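Local coordinates for protein GMP reductase (Trypanosoma brucei brucei, PDB 6JIG) that probably reduces GMP to IMP and ammonia with NADPH, under allosteric control by guanine nucleotides bound to its cystathionine-beta-synthase (CBS) domain, at residues A[93-105]-A[203-215]. The protein carries 1 engineered substitution. Sequence-based numbering, arbitrary orientation.
Sequences RAQSFLIESPRII and LLYLVTLSDVVKL. With 5GP (guanosine-5'-monophosphate), chain C.
In the CBS regulatory module, 93-105 and the strand-helix unit 203-215 together supply most of an allosteric GMP site, which C129 and others complete. The backbones meet at I99 and L206: I99 N donates to L206 O at 2.9 Å, and L206 N returns a longer, more bent bond to I99 O (3.3 Å, 149°). Beside this pairing, L98 CD1 sits over the Y205 ring, 4.1 Å from its centroid and only 8° off the normal, a CH-pi contact, while E100 CG reaches the ring edge. L98 CD2 packs on V207 CG2, and F97 CD1 on L215 CD1 of helix 209-216.

The I99 and L206 side chains turn instead to the nucleotide. With chi1 at 171°, CG of L206 stands opposite the backbone N, and CD2 lies 3.6 Å from N2 of the guanine; I99 CG2 approaches N7 and C5. R93 NE donates to N7, which lies at the guanidinium edge near its plane (3.1 Å), and NH2 donates to O6. That NH2 also donates to S101 O, which ties the arginine to its own segment, and R103 N gives O6 a second bond.

D211, in the first turn of the helix capped by T208 OG1, reads the ribose: O3' lies 2.7 Å from OD1, whereas O2' and OD2 are so close that the bond between them is doubtful. S210 OG, from the same turn, bonds O1P of the phosphate. A bridging water joins the segments beside D211, accepting from T208 N and donating to D211 OD2 and, at 2.7 Å, to F97 O.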
loop_
_atom_site.group_PDB
_atom_site.type_symbol
_atom_site.label_atom_id
_atom_site.label_comp_id
_atom_site.label_asym_id
_atom_site.label_seq_id
_atom_site.Cartn_x
_atom_site.Cartn_y
_atom_site.Cartn_z
ATOM N N ARG A 93 -3.843 -10.246 49.681
ATOM C CA ARG A 93 -3.644 -9.081 50.530
ATOM C C ARG A 93 -4.405 -7.855 50.038
ATOM O O ARG A 93 -4.506 -6.866 50.778
ATOM C CB ARG A 93 -2.130 -8.811 50.624
ATOM C CG ARG A 93 -1.662 -8.137 51.887
ATOM C CD ARG A 93 -1.590 -9.065 53.087
ATOM N NE ARG A 93 -1.438 -8.273 54.304
ATOM C CZ ARG A 93 -0.855 -8.691 55.423
ATOM N NH1 ARG A 93 -0.340 -9.914 55.518
ATOM N NH2 ARG A 93 -0.783 -7.869 56.451
ATOM N N ALA A 94 -4.996 -7.913 48.837
ATOM C CA ALA A 94 -5.649 -6.738 48.271
ATOM C C ALA A 94 -6.797 -6.246 49.148
ATOM O O ALA A 94 -7.009 -5.035 49.284
ATOM C CB ALA A 94 -6.159 -7.047 46.867
ATOM N N GLN A 95 -7.569 -7.168 49.719
ATOM C CA GLN A 95 -8.658 -6.822 50.620
ATOM C C GLN A 95 -8.987 -8.044 51.465
ATOM O O GLN A 95 -8.614 -9.167 51.130
ATOM C CB GLN A 95 -9.896 -6.339 49.855
ATOM C CG GLN A 95 -10.427 -7.341 48.848
ATOM C CD GLN A 95 -11.327 -6.683 47.832
ATOM O OE1 GLN A 95 -10.862 -5.913 46.978
ATOM N NE2 GLN A 95 -12.623 -6.946 47.934
ATOM N N SER A 96 -9.694 -7.809 52.567
ATOM C CA SER A 96 -10.048 -8.885 53.485
ATOM C C SER A 96 -11.163 -8.379 54.390
ATOM O O SER A 96 -11.539 -7.212 54.337
ATOM C CB SER A 96 -8.834 -9.336 54.308
ATOM O OG SER A 96 -9.093 -10.568 54.956
ATOM N N PHE A 97 -11.700 -9.266 55.222
ATOM C CA PHE A 97 -12.579 -8.797 56.296
ATOM C C PHE A 97 -11.712 -8.622 57.538
ATOM O O PHE A 97 -11.443 -7.496 57.964
ATOM C CB PHE A 97 -13.752 -9.746 56.534
ATOM C CG PHE A 97 -14.664 -9.280 57.639
ATOM C CD1 PHE A 97 -15.235 -8.019 57.586
ATOM C CD2 PHE A 97 -14.917 -10.080 58.740
ATOM C CE1 PHE A 97 -16.065 -7.557 58.613
ATOM C CE2 PHE A 97 -15.748 -9.629 59.765
ATOM C CZ PHE A 97 -16.322 -8.365 59.693
ATOM N N LEU A 98 -11.232 -9.727 58.096
ATOM C CA LEU A 98 -10.233 -9.690 59.159
ATOM C C LEU A 98 -8.854 -9.759 58.515
ATOM O O LEU A 98 -8.502 -10.768 57.895
ATOM C CB LEU A 98 -10.426 -10.847 60.136
ATOM C CG LEU A 98 -11.756 -10.961 60.886
ATOM C CD1 LEU A 98 -11.658 -12.094 61.905
ATOM C CD2 LEU A 98 -12.106 -9.672 61.577
ATOM N N ILE A 99 -8.078 -8.687 58.643
ATOM C CA ILE A 99 -6.713 -8.685 58.125
ATOM C C ILE A 99 -5.826 -9.441 59.103
ATOM O O ILE A 99 -5.659 -9.023 60.256
ATOM C CB ILE A 99 -6.198 -7.257 57.905
ATOM C CG1 ILE A 99 -7.135 -6.488 56.976
ATOM C CG2 ILE A 99 -4.785 -7.288 57.338
ATOM C CD1 ILE A 99 -6.924 -4.974 57.013
ATOM N N GLU A 100 -5.255 -10.554 58.647
ATOM C CA GLU A 100 -4.311 -11.289 59.468
ATOM C C GLU A 100 -2.934 -10.654 59.350
ATOM O O GLU A 100 -2.580 -10.083 58.314
ATOM C CB GLU A 100 -4.261 -12.763 59.059
ATOM C CG GLU A 100 -5.555 -13.527 59.330
ATOM C CD GLU A 100 -5.393 -15.042 59.203
ATOM O OE1 GLU A 100 -4.294 -15.503 58.819
ATOM O OE2 GLU A 100 -6.370 -15.771 59.486
ATOM N N SER A 101 -2.168 -10.739 60.433
ATOM C CA SER A 101 -0.830 -10.164 60.512
ATOM C C SER A 101 -0.763 -8.738 59.951
ATOM O O SER A 101 0.040 -8.457 59.055
ATOM C CB SER A 101 0.173 -11.063 59.808
ATOM O OG SER A 101 0.055 -12.391 60.280
ATOM N N PRO A 102 -1.594 -7.824 60.452
ATOM C CA PRO A 102 -1.555 -6.450 59.937
ATOM C C PRO A 102 -0.174 -5.845 60.148
ATOM O O PRO A 102 0.560 -6.211 61.073
ATOM C CB PRO A 102 -2.633 -5.728 60.758
ATOM C CG PRO A 102 -2.721 -6.506 62.023
ATOM C CD PRO A 102 -2.440 -7.943 61.654
ATOM N N ARG A 103 0.193 -4.936 59.249
ATOM C CA ARG A 103 1.518 -4.331 59.305
ATOM C C ARG A 103 1.638 -3.420 60.521
ATOM O O ARG A 103 0.711 -2.671 60.857
ATOM C CB ARG A 103 1.806 -3.544 58.022
ATOM C CG ARG A 103 1.646 -4.354 56.723
ATOM C CD ARG A 103 2.558 -5.586 56.720
ATOM N NE ARG A 103 3.961 -5.205 56.616
ATOM C CZ ARG A 103 4.983 -6.039 56.754
ATOM N NH1 ARG A 103 4.772 -7.328 56.995
ATOM N NH2 ARG A 103 6.224 -5.580 56.639
ATOM N N ILE A 104 2.799 -3.481 61.180
ATOM C CA ILE A 104 3.009 -2.774 62.436
ATOM C C ILE A 104 4.277 -1.937 62.348
ATOM O O ILE A 104 5.069 -2.051 61.415
ATOM C CB ILE A 104 3.076 -3.733 63.649
ATOM C CG1 ILE A 104 3.998 -4.921 63.387
ATOM C CG2 ILE A 104 1.702 -4.243 63.990
ATOM C CD1 ILE A 104 5.443 -4.665 63.637
ATOM N N ILE A 105 4.466 -1.099 63.365
ATOM C CA ILE A 105 5.660 -0.278 63.494
ATOM C C ILE A 105 5.872 -0.027 64.979
ATOM O O ILE A 105 4.950 -0.165 65.787
ATOM C CB ILE A 105 5.518 1.043 62.703
ATOM C CG1 ILE A 105 6.880 1.705 62.495
ATOM C CG2 ILE A 105 4.508 1.969 63.381
ATOM C CD1 ILE A 105 6.835 2.874 61.560
ATOM N N LEU A 203 -2.101 -7.500 69.492
ATOM C CA LEU A 203 -2.784 -7.284 68.220
ATOM C C LEU A 203 -3.029 -8.615 67.516
ATOM O O LEU A 203 -2.086 -9.372 67.269
ATOM C CB LEU A 203 -1.944 -6.363 67.343
ATOM C CG LEU A 203 -2.460 -6.102 65.932
ATOM C CD1 LEU A 203 -3.791 -5.364 65.981
ATOM C CD2 LEU A 203 -1.421 -5.304 65.181
ATOM N N LEU A 204 -4.292 -8.901 67.184
ATOM C CA LEU A 204 -4.650 -10.128 66.472
ATOM C C LEU A 204 -5.077 -9.884 65.031
ATOM O O LEU A 204 -4.544 -10.521 64.112
ATOM C CB LEU A 204 -5.767 -10.871 67.217
ATOM C CG LEU A 204 -5.473 -11.245 68.672
ATOM C CD1 LEU A 204 -6.703 -11.883 69.290
ATOM C CD2 LEU A 204 -4.276 -12.179 68.738
ATOM N N TYR A 205 -6.034 -8.982 64.802
ATOM C CA TYR A 205 -6.490 -8.651 63.454
ATOM C C TYR A 205 -6.689 -7.149 63.348
ATOM O O TYR A 205 -6.624 -6.413 64.340
ATOM C CB TYR A 205 -7.815 -9.349 63.092
ATOM C CG TYR A 205 -7.813 -10.847 63.264
ATOM C CD1 TYR A 205 -7.258 -11.681 62.296
ATOM C CD2 TYR A 205 -8.373 -11.430 64.389
ATOM C CE1 TYR A 205 -7.251 -13.062 62.465
ATOM C CE2 TYR A 205 -8.379 -12.798 64.560
ATOM C CZ TYR A 205 -7.815 -13.613 63.601
ATOM O OH TYR A 205 -7.821 -14.979 63.793
ATOM N N LEU A 206 -6.970 -6.702 62.125
ATOM C CA LEU A 206 -7.414 -5.341 61.868
ATOM C C LEU A 206 -8.597 -5.386 60.916
ATOM O O LEU A 206 -8.589 -6.156 59.947
ATOM C CB LEU A 206 -6.280 -4.494 61.277
ATOM C CG LEU A 206 -6.700 -3.113 60.774
ATOM C CD1 LEU A 206 -7.076 -2.232 61.982
ATOM C CD2 LEU A 206 -5.582 -2.483 59.932
ATOM N N VAL A 207 -9.620 -4.580 61.199
ATOM C CA VAL A 207 -10.725 -4.359 60.272
ATOM C C VAL A 207 -10.711 -2.891 59.869
ATOM O O VAL A 207 -10.650 -2.008 60.732
ATOM C CB VAL A 207 -12.083 -4.748 60.883
ATOM C CG1 VAL A 207 -13.162 -4.752 59.800
ATOM C CG2 VAL A 207 -11.992 -6.108 61.571
ATOM N N THR A 208 -10.758 -2.630 58.562
ATOM C CA THR A 208 -10.703 -1.273 58.040
ATOM C C THR A 208 -12.021 -0.886 57.388
ATOM O O THR A 208 -12.745 -1.728 56.843
ATOM C CB THR A 208 -9.579 -1.105 57.011
ATOM O OG1 THR A 208 -9.940 -1.786 55.807
ATOM C CG2 THR A 208 -8.296 -1.681 57.530
ATOM N N LEU A 209 -12.306 0.414 57.432
ATOM C CA LEU A 209 -13.508 0.942 56.804
ATOM C C LEU A 209 -13.533 0.632 55.313
ATOM O O LEU A 209 -14.596 0.331 54.756
ATOM C CB LEU A 209 -13.591 2.447 57.046
ATOM C CG LEU A 209 -14.638 3.263 56.304
ATOM C CD1 LEU A 209 -16.038 2.790 56.673
ATOM C CD2 LEU A 209 -14.460 4.733 56.622
ATOM N N SER A 210 -12.369 0.702 54.651
ATOM C CA SER A 210 -12.312 0.412 53.217
ATOM C C SER A 210 -12.873 -0.967 52.914
ATOM O O SER A 210 -13.632 -1.146 51.957
ATOM C CB SER A 210 -10.867 0.504 52.708
ATOM O OG SER A 210 -10.354 1.813 52.848
ATOM N N ASP A 211 -12.482 -1.959 53.710
ATOM C CA ASP A 211 -12.957 -3.322 53.505
ATOM C C ASP A 211 -14.436 -3.444 53.838
ATOM O O ASP A 211 -15.177 -4.148 53.147
ATOM C CB ASP A 211 -12.144 -4.286 54.362
ATOM C CG ASP A 211 -10.744 -4.497 53.839
ATOM O OD1 ASP A 211 -10.572 -4.561 52.604
ATOM O OD2 ASP A 211 -9.810 -4.621 54.657
ATOM N N VAL A 212 -14.877 -2.775 54.903
ATOM C CA VAL A 212 -16.286 -2.821 55.286
ATOM C C VAL A 212 -17.153 -2.223 54.191
ATOM O O VAL A 212 -18.189 -2.787 53.815
ATOM C CB VAL A 212 -16.496 -2.099 56.632
ATOM C CG1 VAL A 212 -17.978 -1.891 56.899
ATOM C CG2 VAL A 212 -15.841 -2.890 57.767
ATOM N N VAL A 213 -16.743 -1.072 53.655
ATOM C CA VAL A 213 -17.509 -0.445 52.579
ATOM C C VAL A 213 -17.639 -1.391 51.391
ATOM O O VAL A 213 -18.726 -1.553 50.824
ATOM C CB VAL A 213 -16.860 0.892 52.177
ATOM C CG1 VAL A 213 -17.356 1.352 50.808
ATOM C CG2 VAL A 213 -17.146 1.941 53.228
ATOM N N LYS A 214 -16.541 -2.040 51.003
ATOM C CA LYS A 214 -16.590 -2.977 49.883
ATOM C C LYS A 214 -17.566 -4.120 50.154
ATOM O O LYS A 214 -18.351 -4.499 49.278
ATOM C CB LYS A 214 -15.194 -3.531 49.597
ATOM C CG LYS A 214 -14.248 -2.559 48.910
ATOM C CD LYS A 214 -12.872 -3.192 48.732
ATOM C CE LYS A 214 -11.872 -2.217 48.105
ATOM N NZ LYS A 214 -10.485 -2.509 48.594
ATOM N N LEU A 215 -17.512 -4.696 51.361
ATOM C CA LEU A 215 -18.377 -5.828 51.688
ATOM C C LEU A 215 -19.838 -5.414 51.786
ATOM O O LEU A 215 -20.734 -6.236 51.554
ATOM C CB LEU A 215 -17.915 -6.471 52.991
ATOM C CG LEU A 215 -16.574 -7.179 52.826
ATOM C CD1 LEU A 215 -15.898 -7.404 54.164
ATOM C CD2 LEU A 215 -16.777 -8.495 52.083
HETATM P P 5GP C . -6.467 1.905 53.152
HETATM O O1P 5GP C . -7.767 2.575 53.536
HETATM O O2P 5GP C . -5.699 1.306 54.312
HETATM O O3P 5GP C . -5.678 2.539 52.022
HETATM O "O5'" 5GP C . -6.923 0.536 52.502
HETATM C "C5'" 5GP C . -6.539 -0.656 53.146
HETATM C "C4'" 5GP C . -6.633 -1.833 52.229
HETATM O "O4'" 5GP C . -5.374 -2.564 52.328
HETATM C "C3'" 5GP C . -7.735 -2.800 52.653
HETATM O "O3'" 5GP C . -8.332 -3.423 51.515
HETATM C "C2'" 5GP C . -6.970 -3.811 53.502
HETATM O "O2'" 5GP C . -7.580 -5.074 53.647
HETATM C "C1'" 5GP C . -5.631 -3.881 52.766
HETATM N N9 5GP C . -4.549 -4.331 53.638
HETATM C C8 5GP C . -3.916 -5.508 53.509
HETATM N N7 5GP C . -3.022 -5.645 54.503
HETATM C C5 5GP C . -3.116 -4.547 55.293
HETATM C C6 5GP C . -2.450 -4.157 56.447
HETATM O O6 5GP C . -1.572 -4.895 56.940
HETATM N N1 5GP C . -2.759 -2.988 57.020
HETATM C C2 5GP C . -3.695 -2.182 56.496
HETATM N N2 5GP C . -3.966 -1.008 57.124
HETATM N N3 5GP C . -4.367 -2.532 55.355
HETATM C C4 5GP C . -4.087 -3.716 54.746
HETATM O O HOH W 1 -10.651 -5.078 57.083
#